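PDB 4F3V: ESX-1 secretion system protein EccA1 from Mycobacterium tuberculosis, which probably supplies energy by ATP hydrolysis for exporting virulence factors through the ESX-1 type VII secretion system, the present chain being the N-terminal TPR-like domain of this ATPase. Local coordinates for residues A131-E134 / H135-A138; K159-G162 / K163-D166. All blocks are in the same frame, centred on the assembly; numbering follows the deposited sequence.

Interaction 1 of 2, residues A131-E134 / H135-A138; sequences AGSE and HLVA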
ATOM      1  N   ALA A 131      -7.223  -8.233  16.470  1.00 33.01           N
ATOM      2  CA  ALA A 131      -7.504  -7.359  17.594  1.00 34.73           C
ATOM      3  C   ALA A 131      -8.157  -6.025  17.192  1.00 31.56           C
ATOM      4  O   ALA A 131      -7.529  -4.956  17.265  1.00 34.20           O
ATOM      5  CB  ALA A 131      -6.187  -7.125  18.359  1.00 32.75           C
ATOM      6  N   GLY A 132      -9.411  -6.122  16.762  1.00 31.67           N
ATOM      7  CA  GLY A 132     -10.208  -4.967  16.303  1.00 31.80           C
ATOM      8  C   GLY A 132      -9.751  -4.259  15.019  1.00 29.22           C
ATOM      9  O   GLY A 132     -10.302  -3.243  14.665  1.00 29.84           O
ATOM     10  N   SER A 133      -8.751  -4.790  14.327  1.00 27.73           N
ATOM     11  CA  SER A 133      -8.273  -4.204  13.077  1.00 27.96           C
ATOM     12  C   SER A 133      -8.454  -5.135  11.887  1.00 26.60           C
ATOM     13  O   SER A 133      -7.674  -5.090  10.956  1.00 26.97           O
ATOM     14  CB  SER A 133      -6.791  -3.799  13.220  1.00 28.99           C
ATOM     15  OG  SER A 133      -6.694  -2.669  14.085  1.00 30.63           O
ATOM     16  N   GLU A 134      -9.506  -5.949  11.905  1.00 27.21           N
ATOM     17  CA  GLU A 134      -9.703  -6.960  10.879  1.00 28.17           C
ATOM     18  C   GLU A 134      -9.789  -6.328   9.481  1.00 27.55           C
ATOM     19  O   GLU A 134      -9.274  -6.867   8.510  1.00 26.55           O
ATOM     20  CB  GLU A 134     -10.991  -7.747  11.144  1.00 30.31           C
ATOM     21  CG  GLU A 134     -10.933  -8.688  12.345  1.00 31.62           C
ATOM     22  CD  GLU A 134     -11.369  -8.046  13.659  1.00 32.93           C
ATOM     23  OE1 GLU A 134     -11.480  -6.793  13.756  1.00 32.89           O
ATOM     24  OE2 GLU A 134     -11.629  -8.826  14.605  1.00 36.12           O
ATOM     25  N   HIS A 135     -10.458  -5.186   9.405  1.00 26.76           N
ATOM     26  CA  HIS A 135     -10.631  -4.462   8.160  1.00 27.92           C
ATOM     27  C   HIS A 135      -9.322  -4.011   7.558  1.00 26.48           C
ATOM     28  O   HIS A 135      -9.181  -3.994   6.343  1.00 24.70           O
ATOM     29  CB  HIS A 135     -11.547  -3.271   8.409  1.00 30.47           C
ATOM     30  CG  HIS A 135     -10.982  -2.261   9.397  1.00 33.73           C
ATOM     31  ND1 HIS A 135     -10.971  -2.473  10.743  1.00 36.01           N
ATOM     32  CD2 HIS A 135     -10.382  -1.022   9.191  1.00 35.63           C
ATOM     33  CE1 HIS A 135     -10.401  -1.419  11.354  1.00 37.72           C
ATOM     34  NE2 HIS A 135     -10.043  -0.528  10.407  1.00 37.84           N
ATOM     35  N   LEU A 136      -8.353  -3.660   8.409  1.00 25.60           N
ATOM     36  CA  LEU A 136      -7.031  -3.263   7.942  1.00 24.73           C
ATOM     37  C   LEU A 136      -6.285  -4.416   7.306  1.00 23.62           C
ATOM     38  O   LEU A 136      -5.655  -4.244   6.265  1.00 23.00           O
ATOM     39  CB  LEU A 136      -6.190  -2.703   9.077  1.00 25.78           C
ATOM     40  CG  LEU A 136      -6.583  -1.325   9.594  1.00 27.38           C
ATOM     41  CD1 LEU A 136      -5.858  -1.073  10.920  1.00 29.07           C
ATOM     42  CD2 LEU A 136      -6.305  -0.244   8.562  1.00 28.53           C
ATOM     43  N   VAL A 137      -6.348  -5.588   7.921  1.00 22.44           N
ATOM     44  CA  VAL A 137      -5.773  -6.797   7.327  1.00 21.85           C
ATOM     45  C   VAL A 137      -6.489  -7.176   6.033  1.00 20.81           C
ATOM     46  O   VAL A 137      -5.826  -7.545   5.081  1.00 21.04           O
ATOM     47  CB  VAL A 137      -5.761  -7.990   8.309  1.00 23.08           C
ATOM     48  CG1 VAL A 137      -5.373  -9.298   7.604  1.00 22.09           C
ATOM     49  CG2 VAL A 137      -4.818  -7.665   9.463  1.00 23.66           C
ATOM     50  N   ALA A 138      -7.817  -7.070   5.997  1.00 19.70           N
ATOM     51  CA  ALA A 138      -8.561  -7.324   4.756  1.00 19.03           C
ATOM     52  C   ALA A 138      -8.095  -6.388   3.665  1.00 18.26           C
ATOM     53  O   ALA A 138      -7.844  -6.825   2.538  1.00 16.44           O
ATOM     54  CB  ALA A 138     -10.065  -7.213   4.955  1.00 20.14           C
TER
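Ser133 and Leu136 meet where the loop after helix 118-125 gives way to helix 134-147, and their contact is a compact example of how a first helical turn is started. The carbonyl of Ser133 faces two amides of the new helix. Leu136 N reaches Ser133 O at 3.0 Å, but the bond is weak because it is bent to 127° at the hydrogen; Val137 N is straighter toward the same Ser133 O, yet long at 3.3 Å, and also weak. The first firm bond follows one residue later, from Ala138 N to Glu134 O at 2.9 Å. On the inner side the packing is close. Leu136 CG stands anti to its own carbonyl carbon (chi1 -72°), which turns the side chain back toward the loop, so that Leu136 CD1 lies 3.6 Å from Ser133 OG while CB of Leu136 rests near the carbonyl oxygen of Ser133. Leu102 of helix 101-115 touches both residues, and Leu169 of helix 167-183 also packs on Leu136, which is buried. His135 folds back over the start of the turn as well: with CG between backbone N and carbonyl carbon (chi1 63°), its ring runs alongside the loop backbone and brings CE1, at its edge, to 3.8 Å from Gly132 O. The outer side is looser. Glu134 is exposed, and its carboxylate stays 5.3 Å from His135, measured from OE1 to ND1. Gly132, likewise exposed, takes a positive phi in the turn leading to Ser133. Ser133 occupies the N-cap position without a side-chain capping bond, and the whole is a helix N-terminus entered from a short interhelical loop, as in the stacked helices of a TPR-like domain.

Interaction 2 of 2, residues K159-G162 / K163-D166; sequences KSAG and KWPD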
ATOM      1  N   LYS A 159     -15.605  -7.359  -0.171  1.00 25.92           N
ATOM      2  CA  LYS A 159     -17.051  -7.390  -0.434  1.00 28.33           C
ATOM      3  C   LYS A 159     -17.865  -6.983   0.786  1.00 30.72           C
ATOM      4  O   LYS A 159     -18.987  -6.532   0.648  1.00 31.12           O
ATOM      5  CB  LYS A 159     -17.512  -8.751  -0.953  1.00 29.45           C
ATOM      6  CG  LYS A 159     -17.286  -9.934  -0.004  1.00 30.19           C
ATOM      7  CD  LYS A 159     -17.771 -11.249  -0.641  1.00 30.62           C
ATOM      8  CE  LYS A 159     -17.352 -12.492   0.152  1.00 30.67           C
ATOM      9  NZ  LYS A 159     -17.740 -13.723  -0.613  1.00 29.97           N
ATOM     10  N   SER A 160     -17.279  -7.149   1.967  1.00 32.61           N
ATOM     11  CA  SER A 160     -17.867  -6.768   3.251  1.00 36.44           C
ATOM     12  C   SER A 160     -17.641  -5.309   3.685  1.00 37.91           C
ATOM     13  O   SER A 160     -17.936  -4.964   4.832  1.00 41.59           O
ATOM     14  CB  SER A 160     -17.195  -7.633   4.345  1.00 38.40           C
ATOM     15  OG  SER A 160     -15.779  -7.383   4.387  1.00 38.67           O
ATOM     16  N   ALA A 161     -17.081  -4.472   2.817  1.00 35.92           N
ATOM     17  CA  ALA A 161     -16.558  -3.174   3.235  1.00 36.19           C
ATOM     18  C   ALA A 161     -17.650  -2.206   3.700  1.00 38.15           C
ATOM     19  O   ALA A 161     -17.369  -1.257   4.421  1.00 37.11           O
ATOM     20  CB  ALA A 161     -15.736  -2.559   2.115  1.00 33.92           C
ATOM     21  N   GLY A 162     -18.892  -2.452   3.305  1.00 42.27           N
ATOM     22  CA  GLY A 162     -20.031  -1.656   3.796  1.00 46.06           C
ATOM     23  C   GLY A 162     -20.134  -1.642   5.313  1.00 48.69           C
ATOM     24  O   GLY A 162     -20.677  -0.710   5.884  1.00 51.43           O
ATOM     25  N   LYS A 163     -19.578  -2.664   5.961  1.00 50.90           N
ATOM     26  CA  LYS A 163     -19.617  -2.818   7.410  1.00 52.61           C
ATOM     27  C   LYS A 163     -18.338  -2.347   8.118  1.00 52.42           C
ATOM     28  O   LYS A 163     -18.187  -2.558   9.322  1.00 54.63           O
ATOM     29  CB  LYS A 163     -19.894  -4.298   7.761  1.00 55.62           C
ATOM     30  CG  LYS A 163     -21.318  -4.781   7.480  1.00 58.90           C
ATOM     31  CD  LYS A 163     -21.410  -6.323   7.451  1.00 61.33           C
ATOM     32  CE  LYS A 163     -20.801  -7.032   8.659  1.00 62.47           C
ATOM     33  NZ  LYS A 163     -21.598  -6.819   9.905  1.00 66.48           N
ATOM     34  N   TRP A 164     -17.411  -1.713   7.409  1.00 48.76           N
ATOM     35  CA  TRP A 164     -16.187  -1.253   8.065  1.00 46.30           C
ATOM     36  C   TRP A 164     -16.395   0.023   8.865  1.00 49.10           C
ATOM     37  O   TRP A 164     -17.250   0.831   8.508  1.00 48.24           O
ATOM     38  CB  TRP A 164     -15.102  -1.060   7.030  1.00 41.22           C
ATOM     39  CG  TRP A 164     -14.658  -2.353   6.401  1.00 37.25           C
ATOM     40  CD1 TRP A 164     -15.237  -3.618   6.526  1.00 36.60           C
ATOM     41  CD2 TRP A 164     -13.557  -2.537   5.478  1.00 34.49           C
ATOM     42  NE1 TRP A 164     -14.553  -4.544   5.797  1.00 35.05           N
ATOM     43  CE2 TRP A 164     -13.533  -3.971   5.148  1.00 33.16           C
ATOM     44  CE3 TRP A 164     -12.600  -1.702   4.936  1.00 32.78           C
ATOM     45  CZ2 TRP A 164     -12.613  -4.499   4.301  1.00 31.49           C
ATOM     46  CZ3 TRP A 164     -11.668  -2.258   4.076  1.00 31.95           C
ATOM     47  CH2 TRP A 164     -11.677  -3.628   3.763  1.00 31.25           C
ATOM     48  N   PRO A 165     -15.607   0.228   9.950  1.00 50.99           N
ATOM     49  CA  PRO A 165     -15.732   1.503  10.690  1.00 54.38           C
ATOM     50  C   PRO A 165     -15.193   2.683   9.859  1.00 54.30           C
ATOM     51  O   PRO A 165     -15.876   3.694   9.607  1.00 59.33           O
ATOM     52  CB  PRO A 165     -14.828   1.303  11.932  1.00 52.44           C
ATOM     53  CG  PRO A 165     -14.528  -0.157  11.984  1.00 51.39           C
ATOM     54  CD  PRO A 165     -14.601  -0.655  10.568  1.00 50.11           C
ATOM     55  N   ASP A 166     -13.973   2.475   9.390  1.00 48.29           N
ATOM     56  CA  ASP A 166     -13.149   3.491   8.798  1.00 44.51           C
ATOM     57  C   ASP A 166     -13.714   3.776   7.407  1.00 43.07           C
ATOM     58  O   ASP A 166     -13.588   2.956   6.506  1.00 39.97           O
ATOM     59  CB  ASP A 166     -11.729   2.925   8.764  1.00 42.08           C
ATOM     60  CG  ASP A 166     -10.726   3.887   8.212  1.00 41.02           C
ATOM     61  OD1 ASP A 166     -11.152   4.846   7.550  1.00 39.88           O
ATOM     62  OD2 ASP A 166      -9.508   3.661   8.439  1.00 38.50           O
TER
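A short 3-10 turn in the loop joining helices 151-158 and 167-183 brings Ala161 beneath the indole of Trp164. Two backbone bonds of the i to i+3 kind define the turn: Lys163 N donates to Ser160 O at 3.0 Å, and Trp164 N to Ala161 O at 3.0 Å. With CG of Trp164 anti to its carbonyl carbon (chi1 -67°), the indole swings back over the turn. Ala161 CA then sits over one face in a CH-pi contact, 3.5 Å from the centroid of the five-membered ring of Trp164 and only 7° off its normal, while Ala161 CB lies 4.0 Å from Trp164 CE2. At the ring edge, Trp164 NE1 makes a weak hydrogen bond to Ser160 OG, long at 3.4 Å. Farther along, Asp166 caps the next helix through OD1, which accepts from Leu169 N. Within the turn, the indole is thus held by two different kinds of contact: CH-pi and dispersion attraction over Ala161, and a weak N-H bond to Ser160, which gives its polar edge a partner and may bias the ring's rotation.

Interactions 1 and 2 follow each other along the chain, interaction 1 at the start of helix 134-147 and interaction 2 in the loop before helix 167-183, and their centres lie about 11 Å apart. They meet through the indole of Trp164: its CH2 atom comes 3.6 Å from His135 O, and its CZ2 atom 3.8 Å from Ala138 CB. Pro165 CD also lies 4.1 Å from His135 ND1. The ring positioned within 159-166 thus packs against the first turn of helix 134-147, and Leu169 of helix 167-183 also touches His135. Together the two contacts join the start of helix 134-147 to the loop that precedes helix 167-183 by van der Waals packing.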